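Local coordinates for protein glutathione S-transferase (Natrialba magadii ATCC 43099, PDB 6GZF) that probably acts as a Xi-class glutathione transferase that reduces glutathionyl-hydroquinones, at residues 186-198 with 209-221. Numbering follows the deposited sequence.
Sequences NIYEPINNGVYRA and EAVAELFGALAHW
I191 is a knob set into a hole of the facing helix, among L214, A217, L218 and W221. Its CG1 lies beside the backbone N (chi1 -66°) and the chain runs on extended, which lays CG1 against CB of A217 at 3.8 Å and carries CD1 to CD1 of the W221 indole and CD2 of L218. Alanine suits position 217 because its lone methyl admits both this branch and CB of P190. W221, broad and flat, also meets CG2 of I187, so an alanine here would probably open a gap beside I187 and I191 and leave both branched chains less firmly fixed. P190 and L214 mark the close backbone approach, with CA atoms 4.8 Å apart. Leucine fills the groove here: CD1 packs on O of P190 and CA of I191, and CD2 meets CG1 of V195 at 3.7 Å. Proline, lacking an N-H, kinks the helix within a wider pi-type turn at 188-192. A water is modelled between O of P190 and O of A210. A198 and A210 meet methyl to methyl, CB to CB 3.9 Å, small residues that let the helices lie near.

The solvent side is looser. Arginine suits R197 because its extended chain can rest CG on the A210 methyl while NH1 still reaches OE1 of exposed E209, a 3.3 Å salt bridge whose hydrogen bond is weak and bent.

In this helical GST C-terminal domain, 194-198 runs nearly antiparallel to 209-221 (154°), whereas 186-192 crosses more steeply (126°). Helix 238-247 covers I187, I191 and W221, while helix 250-254 packs on V195, L214 and L218.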
loop_
_atom_site.group_PDB
_atom_site.type_symbol
_atom_site.label_atom_id
_atom_site.label_comp_id
_atom_site.label_asym_id
_atom_site.label_seq_id
_atom_site.Cartn_x
_atom_site.Cartn_y
_atom_site.Cartn_z
ATOM N N ASN A 186 -13.690 1.324 22.982
ATOM C CA ASN A 186 -12.632 0.347 22.760
ATOM C C ASN A 186 -12.014 0.490 21.373
ATOM O O ASN A 186 -10.818 0.742 21.250
ATOM C CB ASN A 186 -13.167 -1.077 22.957
ATOM C CG ASN A 186 -12.065 -2.133 22.948
ATOM O OD1 ASN A 186 -10.930 -1.872 22.545
ATOM N ND2 ASN A 186 -12.407 -3.340 23.387
ATOM N N ILE A 187 -12.832 0.340 20.334
ATOM C CA ILE A 187 -12.347 0.364 18.954
ATOM C C ILE A 187 -11.770 1.715 18.540
ATOM O O ILE A 187 -11.194 1.849 17.459
ATOM C CB ILE A 187 -13.470 0.006 17.960
ATOM C CG1 ILE A 187 -14.446 1.177 17.816
ATOM C CG2 ILE A 187 -14.193 -1.258 18.396
ATOM C CD1 ILE A 187 -15.093 1.270 16.448
ATOM N N TYR A 188 -11.931 2.713 19.402
ATOM C CA TYR A 188 -11.551 4.083 19.084
ATOM C C TYR A 188 -10.064 4.249 18.779
ATOM O O TYR A 188 -9.696 4.843 17.766
ATOM C CB TYR A 188 -11.945 5.011 20.232
ATOM C CG TYR A 188 -11.599 6.457 19.981
ATOM C CD1 TYR A 188 -12.296 7.201 19.039
ATOM C CD2 TYR A 188 -10.580 7.081 20.686
ATOM C CE1 TYR A 188 -11.987 8.521 18.804
ATOM C CE2 TYR A 188 -10.263 8.404 20.459
ATOM C CZ TYR A 188 -10.971 9.119 19.516
ATOM O OH TYR A 188 -10.669 10.437 19.278
ATOM N N GLU A 189 -9.209 3.726 19.652
ATOM C CA GLU A 189 -7.768 3.903 19.492
ATOM C C GLU A 189 -7.117 2.901 18.524
ATOM O O GLU A 189 -6.382 3.313 17.626
ATOM C CB GLU A 189 -7.070 3.840 20.857
ATOM C CG GLU A 189 -5.836 4.722 20.956
ATOM C CD GLU A 189 -4.967 4.382 22.152
ATOM O OE1 GLU A 189 -5.510 4.262 23.271
ATOM O OE2 GLU A 189 -3.739 4.238 21.970
ATOM N N PRO A 190 -7.372 1.586 18.689
ATOM C CA PRO A 190 -6.655 0.668 17.795
ATOM C C PRO A 190 -7.185 0.640 16.362
ATOM O O PRO A 190 -6.432 0.284 15.456
ATOM C CB PRO A 190 -6.862 -0.694 18.463
ATOM C CG PRO A 190 -8.155 -0.559 19.169
ATOM C CD PRO A 190 -8.180 0.850 19.680
ATOM N N ILE A 191 -8.446 1.007 16.155
ATOM C CA ILE A 191 -9.052 0.886 14.832
ATOM C C ILE A 191 -9.363 2.235 14.184
ATOM O O ILE A 191 -8.883 2.520 13.088
ATOM C CB ILE A 191 -10.343 0.048 14.887
ATOM C CG1 ILE A 191 -10.017 -1.400 15.260
ATOM C CG2 ILE A 191 -11.065 0.091 13.553
ATOM C CD1 ILE A 191 -11.235 -2.244 15.564
ATOM N N ASN A 192 -10.167 3.058 14.854
ATOM C CA ASN A 192 -10.558 4.353 14.301
ATOM C C ASN A 192 -9.373 5.302 14.122
ATOM O O ASN A 192 -9.195 5.884 13.052
ATOM C CB ASN A 192 -11.621 5.012 15.184
ATOM C CG ASN A 192 -12.949 4.282 15.140
ATOM O OD1 ASN A 192 -13.239 3.553 14.190
ATOM N ND2 ASN A 192 -13.767 4.479 16.167
ATOM N N ASN A 193 -8.568 5.452 15.168
ATOM C CA ASN A 193 -7.385 6.303 15.104
ATOM C C ASN A 193 -6.133 5.529 14.709
ATOM O O ASN A 193 -5.142 6.116 14.275
ATOM C CB ASN A 193 -7.153 7.000 16.447
ATOM C CG ASN A 193 -7.911 8.306 16.566
ATOM O OD1 ASN A 193 -8.127 9.004 15.575
ATOM N ND2 ASN A 193 -8.312 8.649 17.785
ATOM N N GLY A 194 -6.190 4.209 14.860
ATOM C CA GLY A 194 -5.043 3.355 14.613
ATOM C C GLY A 194 -4.492 3.424 13.203
ATOM O O GLY A 194 -3.277 3.425 13.005
ATOM N N VAL A 195 -5.385 3.485 12.220
ATOM C CA VAL A 195 -4.978 3.517 10.820
ATOM C C VAL A 195 -4.226 4.802 10.473
ATOM O O VAL A 195 -3.290 4.782 9.674
ATOM C CB VAL A 195 -6.191 3.363 9.877
ATOM C CG1 VAL A 195 -6.651 1.915 9.838
ATOM C CG2 VAL A 195 -7.329 4.275 10.310
ATOM N N TYR A 196 -4.632 5.913 11.080
ATOM C CA TYR A 196 -3.976 7.195 10.844
ATOM C C TYR A 196 -2.652 7.279 11.591
ATOM O O TYR A 196 -1.711 7.930 11.136
ATOM C CB TYR A 196 -4.889 8.353 11.254
ATOM C CG TYR A 196 -6.126 8.482 10.395
ATOM C CD1 TYR A 196 -7.280 7.770 10.692
ATOM C CD2 TYR A 196 -6.136 9.313 9.282
ATOM C CE1 TYR A 196 -8.410 7.883 9.907
ATOM C CE2 TYR A 196 -7.261 9.433 8.490
ATOM C CZ TYR A 196 -8.395 8.716 8.807
ATOM O OH TYR A 196 -9.515 8.834 8.020
ATOM N N ARG A 197 -2.586 6.616 12.741
ATOM C CA ARG A 197 -1.351 6.549 13.512
ATOM C C ARG A 197 -0.308 5.755 12.738
ATOM O O ARG A 197 0.877 6.086 12.750
ATOM C CB ARG A 197 -1.605 5.919 14.883
ATOM C CG ARG A 197 -0.357 5.714 15.727
ATOM C CD ARG A 197 -0.711 5.538 17.196
ATOM N NE ARG A 197 0.429 5.095 17.993
ATOM C CZ ARG A 197 0.567 3.865 18.478
ATOM N NH1 ARG A 197 1.637 3.548 19.195
ATOM N NH2 ARG A 197 -0.368 2.953 18.252
ATOM N N ALA A 198 -0.763 4.711 12.054
ATOM C CA ALA A 198 0.112 3.894 11.226
ATOM C C ALA A 198 0.495 4.629 9.945
ATOM O O ALA A 198 1.628 4.529 9.477
ATOM C CB ALA A 198 -0.557 2.568 10.897
ATOM N N GLU A 209 3.628 -0.767 16.427
ATOM C CA GLU A 209 2.598 -0.882 17.453
ATOM C C GLU A 209 1.213 -0.588 16.887
ATOM O O GLU A 209 0.246 -1.286 17.194
ATOM C CB GLU A 209 2.891 0.063 18.618
ATOM C CG GLU A 209 4.113 -0.312 19.436
ATOM C CD GLU A 209 4.454 0.734 20.480
ATOM O OE1 GLU A 209 3.527 1.432 20.945
ATOM O OE2 GLU A 209 5.645 0.863 20.834
ATOM N N ALA A 210 1.129 0.450 16.060
ATOM C CA ALA A 210 -0.138 0.866 15.469
ATOM C C ALA A 210 -0.722 -0.226 14.580
ATOM O O ALA A 210 -1.937 -0.411 14.530
ATOM C CB ALA A 210 0.045 2.151 14.677
ATOM N N VAL A 211 0.148 -0.949 13.883
ATOM C CA VAL A 211 -0.282 -2.036 13.011
ATOM C C VAL A 211 -0.619 -3.288 13.817
ATOM O O VAL A 211 -1.631 -3.946 13.564
ATOM C CB VAL A 211 0.798 -2.372 11.964
ATOM C CG1 VAL A 211 0.428 -3.631 11.194
ATOM C CG2 VAL A 211 0.989 -1.205 11.015
ATOM N N ALA A 212 0.228 -3.605 14.792
ATOM C CA ALA A 212 0.026 -4.776 15.640
ATOM C C ALA A 212 -1.286 -4.684 16.413
ATOM O O ALA A 212 -2.064 -5.636 16.445
ATOM C CB ALA A 212 1.193 -4.942 16.600
ATOM N N GLU A 213 -1.527 -3.529 17.026
ATOM C CA GLU A 213 -2.749 -3.305 17.792
ATOM C C GLU A 213 -3.985 -3.311 16.900
ATOM O O GLU A 213 -5.041 -3.807 17.292
ATOM C CB GLU A 213 -2.664 -1.982 18.555
ATOM C CG GLU A 213 -1.852 -2.048 19.836
ATOM C CD GLU A 213 -2.710 -1.877 21.075
ATOM O OE1 GLU A 213 -3.872 -1.436 20.940
ATOM O OE2 GLU A 213 -2.224 -2.183 22.185
ATOM N N LEU A 214 -3.843 -2.756 15.700
ATOM C CA LEU A 214 -4.951 -2.644 14.757
ATOM C C LEU A 214 -5.499 -4.004 14.337
ATOM O O LEU A 214 -6.674 -4.300 14.551
ATOM C CB LEU A 214 -4.511 -1.859 13.518
ATOM C CG LEU A 214 -5.431 -1.843 12.294
ATOM C CD1 LEU A 214 -6.812 -1.306 12.641
ATOM C CD2 LEU A 214 -4.799 -1.024 11.180
ATOM N N PHE A 215 -4.646 -4.825 13.733
ATOM C CA PHE A 215 -5.071 -6.125 13.230
ATOM C C PHE A 215 -5.344 -7.104 14.366
ATOM O O PHE A 215 -6.033 -8.108 14.180
ATOM C CB PHE A 215 -4.023 -6.690 12.272
ATOM C CG PHE A 215 -4.040 -6.041 10.918
ATOM C CD1 PHE A 215 -4.861 -6.527 9.914
ATOM C CD2 PHE A 215 -3.251 -4.934 10.656
ATOM C CE1 PHE A 215 -4.886 -5.928 8.668
ATOM C CE2 PHE A 215 -3.272 -4.330 9.412
ATOM C CZ PHE A 215 -4.092 -4.829 8.417
ATOM N N GLY A 216 -4.802 -6.807 15.541
ATOM C CA GLY A 216 -5.132 -7.564 16.732
ATOM C C GLY A 216 -6.564 -7.271 17.129
ATOM O O GLY A 216 -7.329 -8.177 17.461
ATOM N N ALA A 217 -6.927 -5.992 17.081
ATOM C CA ALA A 217 -8.283 -5.558 17.398
ATOM C C ALA A 217 -9.285 -6.082 16.376
ATOM O O ALA A 217 -10.392 -6.491 16.731
ATOM C CB ALA A 217 -8.348 -4.040 17.472
ATOM N N LEU A 218 -8.890 -6.067 15.106
ATOM C CA LEU A 218 -9.750 -6.541 14.026
ATOM C C LEU A 218 -10.011 -8.040 14.140
ATOM O O LEU A 218 -11.109 -8.512 13.838
ATOM C CB LEU A 218 -9.127 -6.218 12.667
ATOM C CG LEU A 218 -9.116 -4.740 12.273
ATOM C CD1 LEU A 218 -8.304 -4.527 11.005
ATOM C CD2 LEU A 218 -10.539 -4.227 12.096
ATOM N N ALA A 219 -9.000 -8.782 14.577
ATOM C CA ALA A 219 -9.127 -10.225 14.739
ATOM C C ALA A 219 -10.054 -10.564 15.902
ATOM O O ALA A 219 -10.771 -11.565 15.863
ATOM C CB ALA A 219 -7.761 -10.859 14.946
ATOM N N HIS A 220 -10.034 -9.726 16.933
ATOM C CA HIS A 220 -10.884 -9.930 18.101
ATOM C C HIS A 220 -12.356 -9.797 17.737
ATOM O O HIS A 220 -13.156 -10.692 18.010
ATOM C CB HIS A 220 -10.529 -8.936 19.209
ATOM C CG HIS A 220 -11.586 -8.805 20.261
ATOM N ND1 HIS A 220 -12.073 -9.884 20.967
ATOM C CD2 HIS A 220 -12.254 -7.721 20.723
ATOM C CE1 HIS A 220 -12.993 -9.469 21.820
ATOM N NE2 HIS A 220 -13.122 -8.161 21.692
ATOM N N TRP A 221 -12.707 -8.678 17.111
ATOM C CA TRP A 221 -14.092 -8.414 16.743
ATOM C C TRP A 221 -14.563 -9.331 15.620
ATOM O O TRP A 221 -15.762 -9.489 15.402
ATOM C CB TRP A 221 -14.271 -6.949 16.339
ATOM C CG TRP A 221 -14.112 -6.000 17.487
ATOM C CD1 TRP A 221 -13.106 -5.098 17.673
ATOM C CD2 TRP A 221 -14.981 -5.871 18.618
ATOM N NE1 TRP A 221 -13.297 -4.410 18.847
ATOM C CE2 TRP A 221 -14.441 -4.865 19.446
ATOM C CE3 TRP A 221 -16.164 -6.505 19.011
ATOM C CZ2 TRP A 221 -15.044 -4.480 20.642
ATOM C CZ3 TRP A 221 -16.761 -6.121 20.198
ATOM C CH2 TRP A 221 -16.199 -5.118 21.000
HETATM O O HOH W 1 -3.711 0.729 15.882
#